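Local structure of beta-lactamase inhibitory protein BLIP-I (Streptomyces exfoliatus, 3GMV) at residues A[13-17]-A[18-22]; A[113-116]-A[117-120]; A[140-144]-A[145-149]. The protein inhibits beta-lactamases, most probably by binding directly to the enzyme. One frame throughout, in Å; residues are numbered along the deposited sequence.

Interaction 1: residues A[13-17]-A[18-22]; sequences FGMTF and DEVWE
T16 and E19 close a capping box at the amino end of helix 17-24, each residue bonding through its side chain to the backbone nitrogen of the other. In one direction E19 N donates to T16 OG1 over 3.0 Å. The hydroxyl reaches that nitrogen because it sits between the backbone N and the carbonyl carbon of its own residue (chi1 67°), which turns it forward over the first turn. In the other direction T16 N donates to E19 OE1 over 3.1 Å in a nearly straight bond (168°); the oxygen receives it on its anti side, somewhat out of the carboxylate plane. Two backbone N-H groups that the start of a helix leaves without an earlier carbonyl are thus satisfied locally, and the negative carboxylate lies where the helix dipole would be expected to welcome it.

The regular helical bonds start at once behind the cap: V20 N donates to T16 O, and W21 N to F17 O over 2.9 Å.

Apolar contacts flank the polar cap. M15 CB packs on V20 CG2 at 3.8 Å, the methyl that also lies against T16 O, while V20 itself reaches I11 and strands 40-43 and 52-57, fastening the helix start to the sheet. One turn apart, F17 and W21 each carry CG anti to the backbone N, and both extend to the same flank, where they meet I40 and T32. Their rings are nearly parallel, but the F17 ring and the six-membered ring of W21 are slid so far apart, centroids 5.9 Å from each other, that they scarcely overlap. What touches is a corner of each, F17 CZ to W21 CE3 at 4.2 Å, whereas D18 OD1 lies in the plane of the F17 ring at its edge, 3.7 Å from F17 CD1.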
ATOM      1  N   PHE A  13      -2.836   3.749  12.356  1.00  7.57           N
ATOM      2  CA  PHE A  13      -3.741   2.690  12.815  1.00  7.02           C
ATOM      3  C   PHE A  13      -4.344   3.027  14.176  1.00  6.71           C
ATOM      4  O   PHE A  13      -3.668   3.596  15.070  1.00  7.43           O
ATOM      5  CB  PHE A  13      -3.017   1.341  12.838  1.00  7.20           C
ATOM      6  CG  PHE A  13      -2.552   0.930  11.459  1.00  8.04           C
ATOM      7  CD1 PHE A  13      -3.477   0.540  10.484  1.00  8.78           C
ATOM      8  CD2 PHE A  13      -1.211   1.025  11.124  1.00 11.84           C
ATOM      9  CE1 PHE A  13      -3.055   0.220   9.201  1.00  9.64           C
ATOM     10  CE2 PHE A  13      -0.787   0.704   9.830  1.00 13.69           C
ATOM     11  CZ  PHE A  13      -1.706   0.304   8.883  1.00 10.64           C
ATOM     12  N   GLY A  14      -5.624   2.691  14.315  1.00  6.74           N
ATOM     13  CA  GLY A  14      -6.374   2.985  15.537  1.00  6.67           C
ATOM     14  C   GLY A  14      -7.177   4.276  15.458  1.00  7.64           C
ATOM     15  O   GLY A  14      -8.119   4.480  16.258  1.00  7.55           O
ATOM     16  N   MET A  15      -6.804   5.186  14.547  1.00  7.51           N
ATOM     17  CA  MET A  15      -7.571   6.431  14.431  1.00  7.83           C
ATOM     18  C   MET A  15      -9.038   6.181  14.118  1.00  7.32           C
ATOM     19  O   MET A  15      -9.405   5.201  13.448  1.00  7.75           O
ATOM     20  CB  MET A  15      -7.012   7.390  13.379  1.00  6.82           C
ATOM     21  CG  MET A  15      -5.699   8.019  13.751  1.00  7.87           C
ATOM     22  SD  MET A  15      -5.208   9.183  12.493  1.00  8.48           S
ATOM     23  CE  MET A  15      -3.882  10.101  13.347  1.00  9.60           C
ATOM     24  N   THR A  16      -9.883   7.091  14.565  1.00  7.42           N
ATOM     25  CA  THR A  16     -11.306   6.954  14.247  1.00  7.60           C
ATOM     26  C   THR A  16     -11.609   7.324  12.786  1.00  7.55           C
ATOM     27  O   THR A  16     -10.815   7.984  12.101  1.00  7.79           O
ATOM     28  CB  THR A  16     -12.192   7.851  15.128  1.00  7.90           C
ATOM     29  OG1 THR A  16     -11.956   9.228  14.816  1.00  9.51           O
ATOM     30  CG2 THR A  16     -11.931   7.609  16.627  1.00  8.43           C
ATOM     31  N   PHE A  17     -12.782   6.896  12.321  1.00  6.70           N
ATOM     32  CA  PHE A  17     -13.282   7.320  11.029  1.00  7.17           C
ATOM     33  C   PHE A  17     -13.225   8.848  10.885  1.00  7.69           C
ATOM     34  O   PHE A  17     -12.777   9.365   9.862  1.00  6.54           O
ATOM     35  CB  PHE A  17     -14.743   6.823  10.866  1.00  8.28           C
ATOM     36  CG  PHE A  17     -15.364   7.185   9.534  1.00  8.16           C
ATOM     37  CD1 PHE A  17     -15.907   8.454   9.329  1.00  9.41           C
ATOM     38  CD2 PHE A  17     -15.442   6.240   8.510  1.00 10.63           C
ATOM     39  CE1 PHE A  17     -16.468   8.808   8.122  1.00  9.00           C
ATOM     40  CE2 PHE A  17     -16.048   6.576   7.283  1.00  9.54           C
ATOM     41  CZ  PHE A  17     -16.567   7.846   7.095  1.00  7.49           C
ATOM     42  N   ASP A  18     -13.712   9.574  11.887  1.00  6.61           N
ATOM     43  CA  ASP A  18     -13.760  11.030  11.775  1.00  7.39           C
ATOM     44  C   ASP A  18     -12.351  11.611  11.691  1.00  6.08           C
ATOM     45  O   ASP A  18     -12.106  12.563  10.932  1.00  7.43           O
ATOM     46  CB  ASP A  18     -14.521  11.655  12.950  1.00  7.20           C
ATOM     47  CG  ASP A  18     -16.029  11.440  12.834  1.00 10.46           C
ATOM     48  OD1 ASP A  18     -16.483  11.182  11.694  1.00 10.23           O
ATOM     49  OD2 ASP A  18     -16.715  11.504  13.886  1.00 13.94           O
ATOM     50  N   GLU A  19     -11.419  11.035  12.464  1.00  6.27           N
ATOM     51  CA  GLU A  19     -10.044  11.532  12.447  1.00  6.04           C
ATOM     52  C   GLU A  19      -9.429  11.349  11.062  1.00  5.95           C
ATOM     53  O   GLU A  19      -8.749  12.232  10.529  1.00  5.45           O
ATOM     54  CB  GLU A  19      -9.184  10.828  13.518  1.00  6.45           C
ATOM     55  CG  GLU A  19      -9.415  11.506  14.876  1.00  7.41           C
ATOM     56  CD  GLU A  19      -8.854  10.717  16.045  1.00  8.50           C
ATOM     57  OE1 GLU A  19      -8.589   9.510  15.910  1.00 10.08           O
ATOM     58  OE2 GLU A  19      -8.643  11.338  17.099  1.00 10.48           O
ATOM     59  N   VAL A  20      -9.632  10.173  10.493  1.00  5.59           N
ATOM     60  CA  VAL A  20      -9.095   9.899   9.182  1.00  6.33           C
ATOM     61  C   VAL A  20      -9.741  10.764   8.098  1.00  6.91           C
ATOM     62  O   VAL A  20      -9.049  11.284   7.225  1.00  7.17           O
ATOM     63  CB  VAL A  20      -9.268   8.388   8.842  1.00  6.75           C
ATOM     64  CG1 VAL A  20      -8.826   8.153   7.401  1.00  8.70           C
ATOM     65  CG2 VAL A  20      -8.414   7.551   9.813  1.00  7.79           C
ATOM     66  N   TRP A  21     -11.072  10.900   8.145  1.00  7.57           N
ATOM     67  CA  TRP A  21     -11.808  11.762   7.208  1.00  8.27           C
ATOM     68  C   TRP A  21     -11.255  13.205   7.255  1.00  9.40           C
ATOM     69  O   TRP A  21     -11.044  13.827   6.199  1.00  9.58           O
ATOM     70  CB  TRP A  21     -13.299  11.733   7.576  1.00  9.37           C
ATOM     71  CG  TRP A  21     -14.236  12.469   6.632  1.00  8.74           C
ATOM     72  CD1 TRP A  21     -14.769  13.695   6.823  1.00 11.92           C
ATOM     73  CD2 TRP A  21     -14.786  11.966   5.416  1.00  9.75           C
ATOM     74  NE1 TRP A  21     -15.615  14.012   5.787  1.00 11.25           N
ATOM     75  CE2 TRP A  21     -15.638  12.961   4.905  1.00 10.04           C
ATOM     76  CE3 TRP A  21     -14.633  10.765   4.703  1.00  8.14           C
ATOM     77  CZ2 TRP A  21     -16.330  12.808   3.704  1.00 11.13           C
ATOM     78  CZ3 TRP A  21     -15.306  10.605   3.534  1.00  9.12           C
ATOM     79  CH2 TRP A  21     -16.149  11.635   3.023  1.00 10.06           C
ATOM     80  N   GLU A  22     -10.998  13.715   8.458  1.00  8.96           N
ATOM     81  CA  GLU A  22     -10.494  15.075   8.622  1.00 10.27           C
ATOM     82  C   GLU A  22      -9.097  15.196   7.998  1.00  9.34           C
ATOM     83  O   GLU A  22      -8.824  16.117   7.212  1.00  9.82           O
ATOM     84  CB  GLU A  22     -10.490  15.485  10.106  1.00 10.86           C
ATOM     85  CG  GLU A  22      -9.695  16.795  10.377  1.00 14.36           C
ATOM     86  CD  GLU A  22     -10.415  18.050   9.922  1.00 22.03           C
ATOM     87  OE1 GLU A  22     -11.640  18.008   9.725  1.00 24.49           O
ATOM     88  OE2 GLU A  22      -9.763  19.112   9.784  1.00 25.89           O
TER

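Interaction 2: residues A[113-116]-A[117-120]; sequences PNWP and AKTG. With TAM (tris(hydroxyethyl)aminomethane), chain B.
The amide of N114 reaches across to T119 and gives two bonds from the same nitrogen. N114 ND2 meets T119 O at 3.1 Å, the donor standing well above the carbonyl plane, and a weaker bond runs from N114 ND2 to T119 OG1 at 3.3 Å. The two side chains approach at about a right angle, T119 presenting its hydroxyl to the amide. Beside them P113 CD rests on G120 O at 3.2 Å. Within the bend, A117 N makes a weak bond to N114 O, its angle only 125°.

A water fills the middle of the loop. It accepts from N114 N and donates to A117 O and T119 O, so that T119 O is held by both the water and the N114 amide. The loop forms most of the connection between strands 105-111 and 122-128 of the antiparallel sheet; the cis peptide bond before P116 makes N114 to A117 a type VIa turn, spanned by the weak A117 N to N114 O bond.

W115 and K118 run side by side in the same direction, K118 NZ coming obliquely to W115 CZ3 at 3.9 Å. P116 CB lies over one face of the indole, toward its rim, and W115 NE1 is bonded to E62 OE1, which, with the packing of F13, T58 and P116, limits how the ring can turn. On the ligand side, P113 belongs with T58 and W64 to the pocket occupied by tris(hydroxyethyl)aminomethane, although the detail of the ligand's close fit to P113 is doubtful.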
ATOM      1  N   PRO A 113      -4.821  -6.943  10.657  1.00 13.55           N
ATOM      2  CA  PRO A 113      -6.112  -7.605  10.505  1.00 14.88           C
ATOM      3  C   PRO A 113      -6.729  -7.997  11.835  1.00 15.57           C
ATOM      4  O   PRO A 113      -7.926  -8.218  11.907  1.00 17.34           O
ATOM      5  CB  PRO A 113      -5.792  -8.847   9.675  1.00 15.56           C
ATOM      6  CG  PRO A 113      -4.448  -8.595   9.080  1.00 16.03           C
ATOM      7  CD  PRO A 113      -3.727  -7.718  10.047  1.00 14.05           C
ATOM      8  N   ASN A 114      -5.927  -8.019  12.887  1.00 16.17           N
ATOM      9  CA  ASN A 114      -6.432  -8.418  14.192  1.00 16.59           C
ATOM     10  C   ASN A 114      -6.550  -7.234  15.141  1.00 16.34           C
ATOM     11  O   ASN A 114      -6.677  -7.408  16.357  1.00 16.67           O
ATOM     12  CB  ASN A 114      -5.520  -9.523  14.751  1.00 16.04           C
ATOM     13  CG  ASN A 114      -5.505 -10.737  13.839  1.00 19.29           C
ATOM     14  OD1 ASN A 114      -6.554 -11.159  13.351  1.00 21.11           O
ATOM     15  ND2 ASN A 114      -4.313 -11.277  13.561  1.00 20.47           N
ATOM     16  N   TRP A 115      -6.494  -6.025  14.579  1.00 15.56           N
ATOM     17  CA  TRP A 115      -6.537  -4.779  15.373  1.00 15.89           C
ATOM     18  C   TRP A 115      -7.639  -4.839  16.418  1.00 17.29           C
ATOM     19  O   TRP A 115      -8.761  -5.194  16.077  1.00 17.63           O
ATOM     20  CB  TRP A 115      -6.790  -3.551  14.461  1.00 14.42           C
ATOM     21  CG  TRP A 115      -6.692  -2.287  15.274  1.00 14.05           C
ATOM     22  CD1 TRP A 115      -7.731  -1.608  15.883  1.00 10.79           C
ATOM     23  CD2 TRP A 115      -5.497  -1.583  15.623  1.00 12.03           C
ATOM     24  NE1 TRP A 115      -7.241  -0.531  16.582  1.00 10.69           N
ATOM     25  CE2 TRP A 115      -5.875  -0.495  16.448  1.00 10.92           C
ATOM     26  CE3 TRP A 115      -4.139  -1.762  15.319  1.00 10.25           C
ATOM     27  CZ2 TRP A 115      -4.947   0.409  16.967  1.00  9.99           C
ATOM     28  CZ3 TRP A 115      -3.223  -0.863  15.839  1.00 10.31           C
ATOM     29  CH2 TRP A 115      -3.621   0.196  16.667  1.00 10.50           C
ATOM     30  N   PRO A 116      -7.340  -4.432  17.673  1.00 18.93           N
ATOM     31  CA  PRO A 116      -6.142  -3.770  18.188  1.00 19.39           C
ATOM     32  C   PRO A 116      -4.909  -4.639  18.477  1.00 19.36           C
ATOM     33  O   PRO A 116      -3.864  -4.106  18.821  1.00 19.81           O
ATOM     34  CB  PRO A 116      -6.650  -3.128  19.492  1.00 20.10           C
ATOM     35  CG  PRO A 116      -7.718  -4.044  19.928  1.00 19.99           C
ATOM     36  CD  PRO A 116      -8.386  -4.541  18.709  1.00 20.09           C
ATOM     37  N   ALA A 117      -5.033  -5.957  18.355  1.00 20.10           N
ATOM     38  CA  ALA A 117      -3.879  -6.851  18.384  1.00 19.52           C
ATOM     39  C   ALA A 117      -2.996  -6.573  17.165  1.00 20.09           C
ATOM     40  O   ALA A 117      -3.483  -6.207  16.082  1.00 18.96           O
ATOM     41  CB  ALA A 117      -4.352  -8.305  18.412  1.00 19.52           C
ATOM     42  N   LYS A 118      -1.690  -6.715  17.337  1.00 20.35           N
ATOM     43  CA  LYS A 118      -0.763  -6.282  16.305  1.00 20.54           C
ATOM     44  C   LYS A 118      -0.129  -7.472  15.578  1.00 20.38           C
ATOM     45  O   LYS A 118       0.801  -7.320  14.781  1.00 20.77           O
ATOM     46  CB  LYS A 118       0.295  -5.359  16.892  1.00 21.95           C
ATOM     47  CG  LYS A 118      -0.191  -3.912  17.092  1.00 24.51           C
ATOM     48  CD  LYS A 118       0.987  -2.973  17.281  1.00 30.50           C
ATOM     49  CE  LYS A 118       0.620  -1.528  16.941  1.00 33.99           C
ATOM     50  NZ  LYS A 118      -0.001  -0.815  18.095  1.00 34.81           N
ATOM     51  N   THR A 119      -0.665  -8.650  15.851  1.00 19.93           N
ATOM     52  CA  THR A 119      -0.215  -9.896  15.233  1.00 20.00           C
ATOM     53  C   THR A 119      -0.648  -9.979  13.772  1.00 18.67           C
ATOM     54  O   THR A 119      -1.733  -9.509  13.421  1.00 18.76           O
ATOM     55  CB  THR A 119      -0.873 -11.059  15.970  1.00 20.28           C
ATOM     56  OG1 THR A 119      -2.263 -10.749  16.139  1.00 24.33           O
ATOM     57  CG2 THR A 119      -0.262 -11.196  17.341  1.00 22.28           C
ATOM     58  N   GLY A 120       0.166 -10.591  12.917  1.00 16.17           N
ATOM     59  CA  GLY A 120      -0.230 -10.746  11.517  1.00 14.17           C
ATOM     60  C   GLY A 120      -0.174  -9.433  10.739  1.00 12.46           C
ATOM     61  O   GLY A 120      -0.891  -9.249   9.756  1.00 13.13           O
TER
HETATM   62  C   TAM B   1     -11.240  -7.228  10.096  1.00 40.14           C
HETATM   63  C1  TAM B   1     -10.914  -7.908   8.783  1.00 40.41           C
HETATM   64  C2  TAM B   1     -11.241  -8.235  11.244  1.00 40.59           C
HETATM   65  C3  TAM B   1     -12.592  -6.552   9.992  1.00 40.10           C
HETATM   66  C4  TAM B   1      -9.472  -8.387   8.772  1.00 39.73           C
HETATM   67  C5  TAM B   1     -10.171  -9.309  11.062  1.00 41.39           C
HETATM   68  C6  TAM B   1     -12.829  -5.603  11.162  1.00 39.48           C
HETATM   69  N   TAM B   1     -10.233  -6.207  10.351  1.00 40.27           N
HETATM   70  O4  TAM B   1      -9.201  -8.976   7.486  1.00 38.68           O
HETATM   71  O5  TAM B   1     -10.783 -10.611  10.958  1.00 43.22           O
HETATM   72  O6  TAM B   1     -11.774  -5.723  12.123  1.00 37.15           O
HETATM   73  O   HOH W   1      -3.251  -7.228  13.577  1.00 13.28           O

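Interaction 3: residues A[140-144]-A[145-149]; sequences FHLTD and GVLTY
Strands 140-143 and 146-149 pair antiparallel through H141 N to Y149 O and T143 N to V146 O, each 2.9 Å, and are joined by a type I' turn from T143 to V146 that V146 N closes on T143 O. D144 and G145, at its corners, both have positive phi.

Opposite H141 the register slips by one residue. T148 and Y149 both face it in a classic beta bulge: H141 O takes a good bond from T148 N and a weak one from Y149 N. This hairpin ends the sheet, with 146-153 as an outermost strand.

H141 and Y149 lie side by side. Y149 CD2 stands over the centre of one face of the imidazole, 3.6 Å from H141 CE1, although the ring planes are 40° apart. Near the turn, T143 OG1 and T148 OG1 share a 2.7 Å hydrogen bond in which either could donate.

On the face carrying L142 and L147 the contacts are apolar. L147, with CG anti to its nitrogen (chi1 -171°), directs CD1 onto F140 CB at 3.8 Å, and L142 CD2 lies 4.3 Å from L147 CD1. L96 of helix 93-99 covers both F140 and L142.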
ATOM      1  N   PHE A 140       5.131  -7.966  -3.595  1.00  7.86           N
ATOM      2  CA  PHE A 140       5.585  -8.826  -2.521  1.00  9.12           C
ATOM      3  C   PHE A 140       4.821  -8.425  -1.285  1.00  9.28           C
ATOM      4  O   PHE A 140       4.793  -7.246  -0.941  1.00 10.68           O
ATOM      5  CB  PHE A 140       7.084  -8.597  -2.261  1.00  8.54           C
ATOM      6  CG  PHE A 140       7.961  -8.976  -3.416  1.00  7.09           C
ATOM      7  CD1 PHE A 140       8.155 -10.317  -3.744  1.00  6.12           C
ATOM      8  CD2 PHE A 140       8.637  -8.001  -4.144  1.00  8.16           C
ATOM      9  CE1 PHE A 140       8.984 -10.652  -4.835  1.00  7.01           C
ATOM     10  CE2 PHE A 140       9.487  -8.340  -5.200  1.00  9.41           C
ATOM     11  CZ  PHE A 140       9.642  -9.658  -5.555  1.00  6.88           C
ATOM     12  N   HIS A 141       4.204  -9.382  -0.598  1.00  8.34           N
ATOM     13  CA  HIS A 141       3.526  -9.040   0.656  1.00  9.37           C
ATOM     14  C   HIS A 141       4.239  -9.734   1.820  1.00  9.01           C
ATOM     15  O   HIS A 141       4.581 -10.919   1.725  1.00 10.20           O
ATOM     16  CB  HIS A 141       2.027  -9.447   0.612  1.00  9.75           C
ATOM     17  CG  HIS A 141       1.259  -8.802  -0.506  1.00 11.69           C
ATOM     18  ND1 HIS A 141      -0.050  -9.117  -0.773  1.00 13.34           N
ATOM     19  CD2 HIS A 141       1.626  -7.899  -1.445  1.00 11.29           C
ATOM     20  CE1 HIS A 141      -0.470  -8.423  -1.813  1.00 10.51           C
ATOM     21  NE2 HIS A 141       0.531  -7.686  -2.254  1.00 12.46           N
ATOM     22  N   LEU A 142       4.438  -9.016   2.926  1.00  8.65           N
ATOM     23  CA  LEU A 142       5.071  -9.586   4.112  1.00  9.35           C
ATOM     24  C   LEU A 142       4.023  -9.704   5.207  1.00  9.54           C
ATOM     25  O   LEU A 142       3.153  -8.834   5.312  1.00 10.14           O
ATOM     26  CB  LEU A 142       6.206  -8.662   4.577  1.00  8.67           C
ATOM     27  CG  LEU A 142       7.393  -8.493   3.647  1.00  9.59           C
ATOM     28  CD1 LEU A 142       8.311  -7.364   4.204  1.00 12.86           C
ATOM     29  CD2 LEU A 142       8.157  -9.814   3.542  1.00 11.52           C
ATOM     30  N   THR A 143       4.050 -10.795   5.975  1.00  9.30           N
ATOM     31  CA  THR A 143       3.178 -10.920   7.136  1.00 10.00           C
ATOM     32  C   THR A 143       4.121 -11.229   8.320  1.00 10.96           C
ATOM     33  O   THR A 143       4.841 -12.239   8.279  1.00 10.22           O
ATOM     34  CB  THR A 143       2.128 -12.058   6.937  1.00  9.30           C
ATOM     35  OG1 THR A 143       1.355 -11.830   5.743  1.00  9.57           O
ATOM     36  CG2 THR A 143       1.170 -12.147   8.138  1.00 11.24           C
ATOM     37  N   ASP A 144       4.112 -10.373   9.349  1.00 11.63           N
ATOM     38  CA  ASP A 144       5.113 -10.428  10.427  1.00 13.20           C
ATOM     39  C   ASP A 144       6.520 -10.723   9.901  1.00 13.71           C
ATOM     40  O   ASP A 144       7.229 -11.613  10.386  1.00 13.15           O
ATOM     41  CB  ASP A 144       4.682 -11.433  11.481  1.00 14.56           C
ATOM     42  CG  ASP A 144       3.409 -10.994  12.194  1.00 16.96           C
ATOM     43  OD1 ASP A 144       3.224  -9.773  12.391  1.00 21.37           O
ATOM     44  OD2 ASP A 144       2.586 -11.855  12.520  1.00 21.81           O
ATOM     45  N   GLY A 145       6.881 -10.001   8.850  1.00 12.94           N
ATOM     46  CA  GLY A 145       8.242 -10.016   8.338  1.00 12.50           C
ATOM     47  C   GLY A 145       8.638 -11.258   7.575  1.00 11.43           C
ATOM     48  O   GLY A 145       9.838 -11.506   7.396  1.00 11.04           O
ATOM     49  N   VAL A 146       7.641 -12.016   7.107  1.00 10.84           N
ATOM     50  CA  VAL A 146       7.878 -13.210   6.267  1.00 10.10           C
ATOM     51  C   VAL A 146       7.113 -13.109   4.942  1.00  9.05           C
ATOM     52  O   VAL A 146       5.969 -12.631   4.903  1.00  8.55           O
ATOM     53  CB  VAL A 146       7.474 -14.491   7.002  1.00 11.44           C
ATOM     54  CG1 VAL A 146       7.610 -15.754   6.088  1.00  9.84           C
ATOM     55  CG2 VAL A 146       8.287 -14.622   8.324  1.00 11.23           C
ATOM     56  N   LEU A 147       7.751 -13.523   3.845  1.00  8.50           N
ATOM     57  CA  LEU A 147       7.064 -13.397   2.549  1.00  7.64           C
ATOM     58  C   LEU A 147       5.849 -14.337   2.417  1.00  7.69           C
ATOM     59  O   LEU A 147       5.987 -15.564   2.471  1.00  8.89           O
ATOM     60  CB  LEU A 147       8.058 -13.581   1.381  1.00  6.24           C
ATOM     61  CG  LEU A 147       7.489 -13.265  -0.015  1.00  6.98           C
ATOM     62  CD1 LEU A 147       7.235 -11.752  -0.181  1.00  7.06           C
ATOM     63  CD2 LEU A 147       8.502 -13.689  -1.082  1.00  6.42           C
ATOM     64  N   THR A 148       4.652 -13.764   2.282  1.00  7.47           N
ATOM     65  CA  THR A 148       3.423 -14.555   2.170  1.00  8.65           C
ATOM     66  C   THR A 148       2.733 -14.391   0.813  1.00  8.67           C
ATOM     67  O   THR A 148       1.748 -15.076   0.538  1.00  8.25           O
ATOM     68  CB  THR A 148       2.436 -14.211   3.324  1.00  8.55           C
ATOM     69  OG1 THR A 148       2.264 -12.788   3.360  1.00 10.20           O
ATOM     70  CG2 THR A 148       3.021 -14.653   4.674  1.00  9.29           C
ATOM     71  N   TYR A 149       3.231 -13.481  -0.033  1.00  8.29           N
ATOM     72  CA  TYR A 149       2.682 -13.365  -1.405  1.00  8.13           C
ATOM     73  C   TYR A 149       3.735 -12.821  -2.345  1.00  8.95           C
ATOM     74  O   TYR A 149       4.414 -11.875  -2.004  1.00  8.57           O
ATOM     75  CB  TYR A 149       1.486 -12.403  -1.442  1.00  8.04           C
ATOM     76  CG  TYR A 149       0.830 -12.323  -2.818  1.00  7.82           C
ATOM     77  CD1 TYR A 149       0.118 -13.399  -3.332  1.00  8.38           C
ATOM     78  CD2 TYR A 149       0.941 -11.188  -3.597  1.00  5.15           C
ATOM     79  CE1 TYR A 149      -0.506 -13.343  -4.575  1.00  9.03           C
ATOM     80  CE2 TYR A 149       0.322 -11.126  -4.900  1.00  6.82           C
ATOM     81  CZ  TYR A 149      -0.381 -12.217  -5.358  1.00  8.81           C
ATOM     82  OH  TYR A 149      -0.992 -12.177  -6.589  1.00  9.03           O
TER

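Overall arrangement
The three interactions follow one another along the chain in the two-layer alpha/beta sandwich of this inhibitor. Interaction 3 lies within the antiparallel sheet, at its last two strands, while interactions 1 and 2 lie at its margin: a helix start and a strand connection. Interaction 2 is the bridge: its centre is 17 Å from that of interaction 1 and 15 Å from that of interaction 3, which are themselves 26 Å apart and do not touch. W115 packs on G14, while D144 OD2 probably accepts a hydrogen bond from G120 N, so the 113-120 loop joins the N-terminal helix region to the C-terminal hairpin along one side of the protein.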